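Putative aldehyde dehydrogenase (Burkholderia cenocepacia, PDB 4YWE) probably oxidises aldehydes with NAD or NADP as electron acceptor. Local coordinates at residues V265-D270 against E299-E304; R377-S382 against A396-V401. All coordinates share one frame; numbering follows the deposited sequence.

Interaction 1 (V265-D270 against E299-E304)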
loop_
_atom_site.group_PDB
_atom_site.type_symbol
_atom_site.label_atom_id
_atom_site.label_comp_id
_atom_site.label_asym_id
_atom_site.label_seq_id
_atom_site.Cartn_x
_atom_site.Cartn_y
_atom_site.Cartn_z
ATOM N N VAL A 265 -2.311 -18.023 29.727
ATOM C CA VAL A 265 -1.131 -18.846 29.977
ATOM C C VAL A 265 -1.451 -20.336 29.867
ATOM O O VAL A 265 -2.361 -20.836 30.529
ATOM C CB VAL A 265 -0.528 -18.537 31.359
ATOM C CG1 VAL A 265 0.773 -19.303 31.548
ATOM C CG2 VAL A 265 -0.299 -17.043 31.520
ATOM N N PHE A 266 -0.688 -21.039 29.034
ATOM C CA PHE A 266 -0.850 -22.483 28.871
ATOM C C PHE A 266 0.218 -23.248 29.645
ATOM O O PHE A 266 1.210 -22.670 30.087
ATOM C CB PHE A 266 -0.800 -22.867 27.392
ATOM C CG PHE A 266 -2.017 -22.451 26.623
ATOM C CD1 PHE A 266 -2.147 -21.156 26.156
ATOM C CD2 PHE A 266 -3.034 -23.357 26.368
ATOM C CE1 PHE A 266 -3.266 -20.770 25.452
ATOM C CE2 PHE A 266 -4.158 -22.977 25.663
ATOM C CZ PHE A 266 -4.275 -21.682 25.203
ATOM N N ALA A 267 0.008 -24.553 29.794
ATOM C CA ALA A 267 0.895 -25.399 30.589
ATOM C C ALA A 267 2.300 -25.500 29.998
ATOM O O ALA A 267 3.256 -25.806 30.710
ATOM C CB ALA A 267 0.292 -26.792 30.741
ATOM N N ASP A 268 2.425 -25.244 28.701
ATOM C CA ASP A 268 3.712 -25.369 28.025
ATOM C C ASP A 268 4.440 -24.032 27.921
ATOM O O ASP A 268 5.413 -23.908 27.180
ATOM C CB ASP A 268 3.522 -25.967 26.628
ATOM C CG ASP A 268 2.812 -25.020 25.677
ATOM O OD1 ASP A 268 2.071 -24.131 26.149
ATOM O OD2 ASP A 268 2.995 -25.168 24.450
ATOM N N ALA A 269 3.971 -23.035 28.664
ATOM C CA ALA A 269 4.546 -21.696 28.581
ATOM C C ALA A 269 5.793 -21.560 29.449
ATOM O O ALA A 269 5.976 -22.298 30.417
ATOM C CB ALA A 269 3.513 -20.650 28.980
ATOM N N ASP A 270 6.648 -20.611 29.085
ATOM C CA ASP A 270 7.830 -20.288 29.873
ATOM C C ASP A 270 7.422 -19.383 31.031
ATOM O O ASP A 270 7.357 -18.161 30.883
ATOM C CB ASP A 270 8.892 -19.612 28.997
ATOM C CG ASP A 270 10.255 -19.545 29.666
ATOM O OD1 ASP A 270 10.323 -19.551 30.912
ATOM O OD2 ASP A 270 11.266 -19.482 28.935
ATOM N N GLU A 299 -4.137 -22.246 32.255
ATOM C CA GLU A 299 -4.546 -23.628 32.042
ATOM C C GLU A 299 -4.495 -24.373 33.373
ATOM O O GLU A 299 -3.627 -24.108 34.203
ATOM C CB GLU A 299 -3.654 -24.308 31.002
ATOM C CG GLU A 299 -4.079 -25.723 30.647
ATOM C CD GLU A 299 -3.231 -26.329 29.547
ATOM O OE1 GLU A 299 -2.442 -25.586 28.925
ATOM O OE2 GLU A 299 -3.350 -27.549 29.307
ATOM N N ARG A 300 -5.436 -25.293 33.569
ATOM C CA ARG A 300 -5.612 -25.975 34.849
ATOM C C ARG A 300 -4.338 -26.640 35.370
ATOM O O ARG A 300 -4.071 -26.624 36.571
ATOM C CB ARG A 300 -6.722 -27.023 34.736
ATOM C CG ARG A 300 -8.097 -26.443 34.458
ATOM C CD ARG A 300 -9.185 -27.489 34.651
ATOM N NE ARG A 300 -10.524 -26.915 34.549
ATOM C CZ ARG A 300 -11.649 -27.600 34.728
ATOM N NH1 ARG A 300 -11.601 -28.891 35.024
ATOM N NH2 ARG A 300 -12.822 -26.993 34.615
ATOM N N ALA A 301 -3.555 -27.214 34.461
ATOM C CA ALA A 301 -2.354 -27.957 34.831
ATOM C C ALA A 301 -1.342 -27.101 35.592
ATOM O O ALA A 301 -0.631 -27.601 36.462
ATOM C CB ALA A 301 -1.706 -28.553 33.590
ATOM N N VAL A 302 -1.281 -25.814 35.266
ATOM C CA VAL A 302 -0.311 -24.925 35.896
ATOM C C VAL A 302 -0.992 -23.770 36.624
ATOM O O VAL A 302 -0.349 -22.771 36.946
ATOM C CB VAL A 302 0.697 -24.387 34.862
ATOM C CG1 VAL A 302 1.531 -25.524 34.292
ATOM C CG2 VAL A 302 -0.026 -23.640 33.752
ATOM N N TYR A 303 -2.288 -23.909 36.887
ATOM C CA TYR A 303 -3.049 -22.857 37.558
ATOM C C TYR A 303 -2.510 -22.578 38.959
ATOM O O TYR A 303 -2.094 -21.460 39.257
ATOM C CB TYR A 303 -4.534 -23.225 37.630
ATOM C CG TYR A 303 -5.373 -22.239 38.416
ATOM C CD1 TYR A 303 -5.528 -20.927 37.984
ATOM C CD2 TYR A 303 -6.014 -22.623 39.588
ATOM C CE1 TYR A 303 -6.295 -20.024 38.699
ATOM C CE2 TYR A 303 -6.783 -21.727 40.309
ATOM C CZ TYR A 303 -6.921 -20.429 39.861
ATOM O OH TYR A 303 -7.684 -19.535 40.578
ATOM N N GLU A 304 -2.514 -23.598 39.810
ATOM C CA GLU A 304 -2.028 -23.455 41.182
ATOM C C GLU A 304 -0.533 -23.096 41.282
ATOM O O GLU A 304 -0.165 -22.260 42.106
ATOM C CB GLU A 304 -2.311 -24.734 41.979
ATOM C CG GLU A 304 -3.792 -25.064 42.123
ATOM C CD GLU A 304 -4.518 -24.126 43.072
ATOM O OE1 GLU A 304 -3.846 -23.391 43.824
ATOM O OE2 GLU A 304 -5.767 -24.124 43.065
#
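Glu299 and Ala267 meet where two neighbouring parallel strands, 261-265 and 293-299, end side by side at the C-terminal end of the parallel strands of a mixed alpha/beta sheet, each leading into the helix that follows it. The last rung of the strand pair is the bond from Glu299 N to Val265 O, 2.8 Å long. Beyond it the glutamate side chain takes over the pairing. With CG anti to the backbone N (chi1 -176°) and the chain extended beyond it, Glu299 reaches back to the other segment and its OE1 accepts Ala267 N at 2.8 Å. The N-H points almost straight at the oxygen but meets it from above the carboxylate plane, 50° out of it. The same oxygen lies at the edge of the Phe266 ring, 3.4 Å from CD2 and near the ring plane, while ring and carboxylate planes stand 79° apart. Phe266 itself turns its CB bond away, although CB still lies against the carboxylate, and its ring packs edge-to-face with Phe400 and against helix 426-435.

Ala267 opens the central pair of a type I turn, Phe266 to Ala269, and directs its methyl at the other segment. Ala301 CB approaches that methyl at 3.9 Å. In the same turn Asp268 OD1 bonds Thr423 OG1, and its backbone O bonds Arg424 NH1. Val302, the N-cap residue of helix 303-315, lays both methyls against Ala267 CA; its CG2, set between the backbone N and the carbonyl carbon, comes within 3.7 Å of Ala267 CA.

Interaction 2 (R377-S382 against A396-V401)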
loop_
_atom_site.group_PDB
_atom_site.type_symbol
_atom_site.label_atom_id
_atom_site.label_comp_id
_atom_site.label_asym_id
_atom_site.label_seq_id
_atom_site.Cartn_x
_atom_site.Cartn_y
_atom_site.Cartn_z
ATOM N N ARG A 377 -7.869 -14.744 43.375
ATOM C CA ARG A 377 -7.929 -16.020 42.674
ATOM C C ARG A 377 -9.341 -16.589 42.639
ATOM O O ARG A 377 -10.214 -16.151 43.390
ATOM C CB ARG A 377 -6.987 -17.028 43.332
ATOM C CG ARG A 377 -7.254 -17.238 44.815
ATOM C CD ARG A 377 -6.528 -18.465 45.333
ATOM N NE ARG A 377 -6.938 -19.667 44.616
ATOM C CZ ARG A 377 -6.186 -20.754 44.492
ATOM N NH1 ARG A 377 -4.978 -20.791 45.037
ATOM N NH2 ARG A 377 -6.640 -21.802 43.821
ATOM N N ASP A 378 -9.547 -17.569 41.762
ATOM C CA ASP A 378 -10.825 -18.266 41.630
ATOM C C ASP A 378 -11.957 -17.291 41.335
ATOM O O ASP A 378 -13.094 -17.496 41.757
ATOM C CB ASP A 378 -11.131 -19.066 42.900
ATOM C CG ASP A 378 -10.004 -20.005 43.281
ATOM O OD1 ASP A 378 -9.456 -20.677 42.382
ATOM O OD2 ASP A 378 -9.657 -20.064 44.479
ATOM N N VAL A 379 -11.632 -16.225 40.611
ATOM C CA VAL A 379 -12.602 -15.194 40.275
ATOM C C VAL A 379 -13.622 -15.728 39.279
ATOM O O VAL A 379 -13.256 -16.164 38.188
ATOM C CB VAL A 379 -11.907 -13.942 39.715
ATOM C CG1 VAL A 379 -12.933 -12.871 39.383
ATOM C CG2 VAL A 379 -10.875 -13.414 40.704
ATOM N N PRO A 380 -14.909 -15.700 39.654
ATOM C CA PRO A 380 -15.971 -16.084 38.719
ATOM C C PRO A 380 -15.961 -15.188 37.487
ATOM O O PRO A 380 -15.865 -13.970 37.629
ATOM C CB PRO A 380 -17.254 -15.885 39.535
ATOM C CG PRO A 380 -16.815 -15.938 40.964
ATOM C CD PRO A 380 -15.440 -15.336 40.978
ATOM N N PRO A 381 -16.042 -15.786 36.290
ATOM C CA PRO A 381 -16.006 -15.031 35.033
ATOM C C PRO A 381 -17.103 -13.974 34.953
ATOM O O PRO A 381 -16.887 -12.899 34.394
ATOM C CB PRO A 381 -16.217 -16.112 33.968
ATOM C CG PRO A 381 -15.781 -17.382 34.621
ATOM C CD PRO A 381 -16.146 -17.238 36.064
ATOM N N SER A 382 -18.265 -14.284 35.519
ATOM C CA SER A 382 -19.418 -13.396 35.440
ATOM C C SER A 382 -19.418 -12.349 36.547
ATOM O O SER A 382 -20.264 -11.456 36.564
ATOM C CB SER A 382 -20.715 -14.207 35.495
ATOM O OG SER A 382 -20.804 -14.929 36.710
ATOM N N ALA A 396 -7.081 -10.319 38.395
ATOM C CA ALA A 396 -8.051 -11.389 38.603
ATOM C C ALA A 396 -7.566 -12.678 37.951
ATOM O O ALA A 396 -7.296 -12.713 36.749
ATOM C CB ALA A 396 -9.413 -10.992 38.056
ATOM N N ALA A 397 -7.458 -13.737 38.746
ATOM C CA ALA A 397 -6.955 -15.014 38.254
ATOM C C ALA A 397 -8.040 -16.085 38.252
ATOM O O ALA A 397 -8.846 -16.172 39.179
ATOM C CB ALA A 397 -5.767 -15.468 39.089
ATOM N N MET A 398 -8.048 -16.898 37.201
ATOM C CA MET A 398 -8.991 -18.003 37.069
ATOM C C MET A 398 -8.433 -19.028 36.085
ATOM O O MET A 398 -7.515 -18.724 35.324
ATOM C CB MET A 398 -10.356 -17.500 36.600
ATOM C CG MET A 398 -10.343 -16.924 35.195
ATOM S SD MET A 398 -11.862 -16.051 34.775
ATOM C CE MET A 398 -11.690 -14.571 35.770
ATOM N N ARG A 399 -8.990 -20.234 36.095
ATOM C CA ARG A 399 -8.472 -21.310 35.253
ATOM C C ARG A 399 -9.344 -21.581 34.025
ATOM O O ARG A 399 -10.499 -21.158 33.963
ATOM C CB ARG A 399 -8.327 -22.596 36.072
ATOM C CG ARG A 399 -9.646 -23.180 36.552
ATOM C CD ARG A 399 -9.430 -24.463 37.342
ATOM N NE ARG A 399 -10.682 -25.177 37.577
ATOM C CZ ARG A 399 -10.762 -26.394 38.105
ATOM N NH1 ARG A 399 -9.659 -27.042 38.457
ATOM N NH2 ARG A 399 -11.945 -26.966 38.281
ATOM N N PHE A 400 -8.772 -22.281 33.048
ATOM C CA PHE A 400 -9.527 -22.774 31.897
ATOM C C PHE A 400 -9.045 -24.174 31.522
ATOM O O PHE A 400 -7.904 -24.540 31.802
ATOM C CB PHE A 400 -9.413 -21.818 30.701
ATOM C CG PHE A 400 -8.024 -21.705 30.123
ATOM C CD1 PHE A 400 -7.568 -22.619 29.183
ATOM C CD2 PHE A 400 -7.187 -20.666 30.494
ATOM C CE1 PHE A 400 -6.299 -22.512 28.645
ATOM C CE2 PHE A 400 -5.916 -20.553 29.958
ATOM C CZ PHE A 400 -5.473 -21.477 29.032
ATOM N N VAL A 401 -9.914 -24.950 30.881
ATOM C CA VAL A 401 -9.599 -26.341 30.577
ATOM C C VAL A 401 -8.933 -26.488 29.207
ATOM O O VAL A 401 -8.002 -27.279 29.051
ATOM C CB VAL A 401 -10.868 -27.228 30.677
ATOM C CG1 VAL A 401 -11.974 -26.715 29.764
ATOM C CG2 VAL A 401 -10.537 -28.684 30.368
#
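Val379 and Met398 form the tight half of this contact, in which the loop leaving strand 374-376 peels off the end of its parallel pairing with strand 394-400. The two strands are joined through the short helix 384-387, a beta-alpha-beta crossover. Val379 N donates to Ala397 O at 3.1 Å, nearly straight (166°). Val379 sends its branches two ways: CG2 touches Ala396 CB at 3.9 Å, whereas CB and CG1 face the methionine. A chi1 of 66° and a bend at chi3 (72°) fold Met398 back beside the loop, bringing CE within 3.3 Å of Val379 O and 4.0 Å of Val379 CB.

Packing thins out on both flanks, where Pro381 and Asp378 make up the solvent side. The Pro381 ring only grazes the methionine, CG to Met398 SD at 4.1 Å. At the other flank Arg377 and Asp378 turn their CB bonds away from the strand and pair with each other, NE to OD2 at 2.8 Å; the guanidinium also has Glu304 as a partner.

Met398 leans on Leu297 of strand 293-299, Pro381 on Leu409 of helix 403-410, and Arg377 on Val307 of helix 303-315.

Interactions 1 and 2 follow one another along the chain, the first closing before the second opens, and their centres lie 13 Å apart in one mixed sheet. Strands 374-376, 394-400, 293-299 and 261-265 are adjacent there in that order, all parallel, so interaction 1 joins one parallel pair and interaction 2 the parallel pair beside it. Phe400 of strand 394-400 packs its ring on the backbone of Val265 and Glu299. The start of helix 303-315 reaches the 377-382 loop through a salt bridge from Glu304 OE2 to Arg377 NH2 (2.6 Å) and a probable hydrogen bond between Tyr303 OH and Asp378 OD1 (2.8 Å). Both are packing contacts at C-terminal strand ends, their centres 31 and 27 Å from the chain's centre.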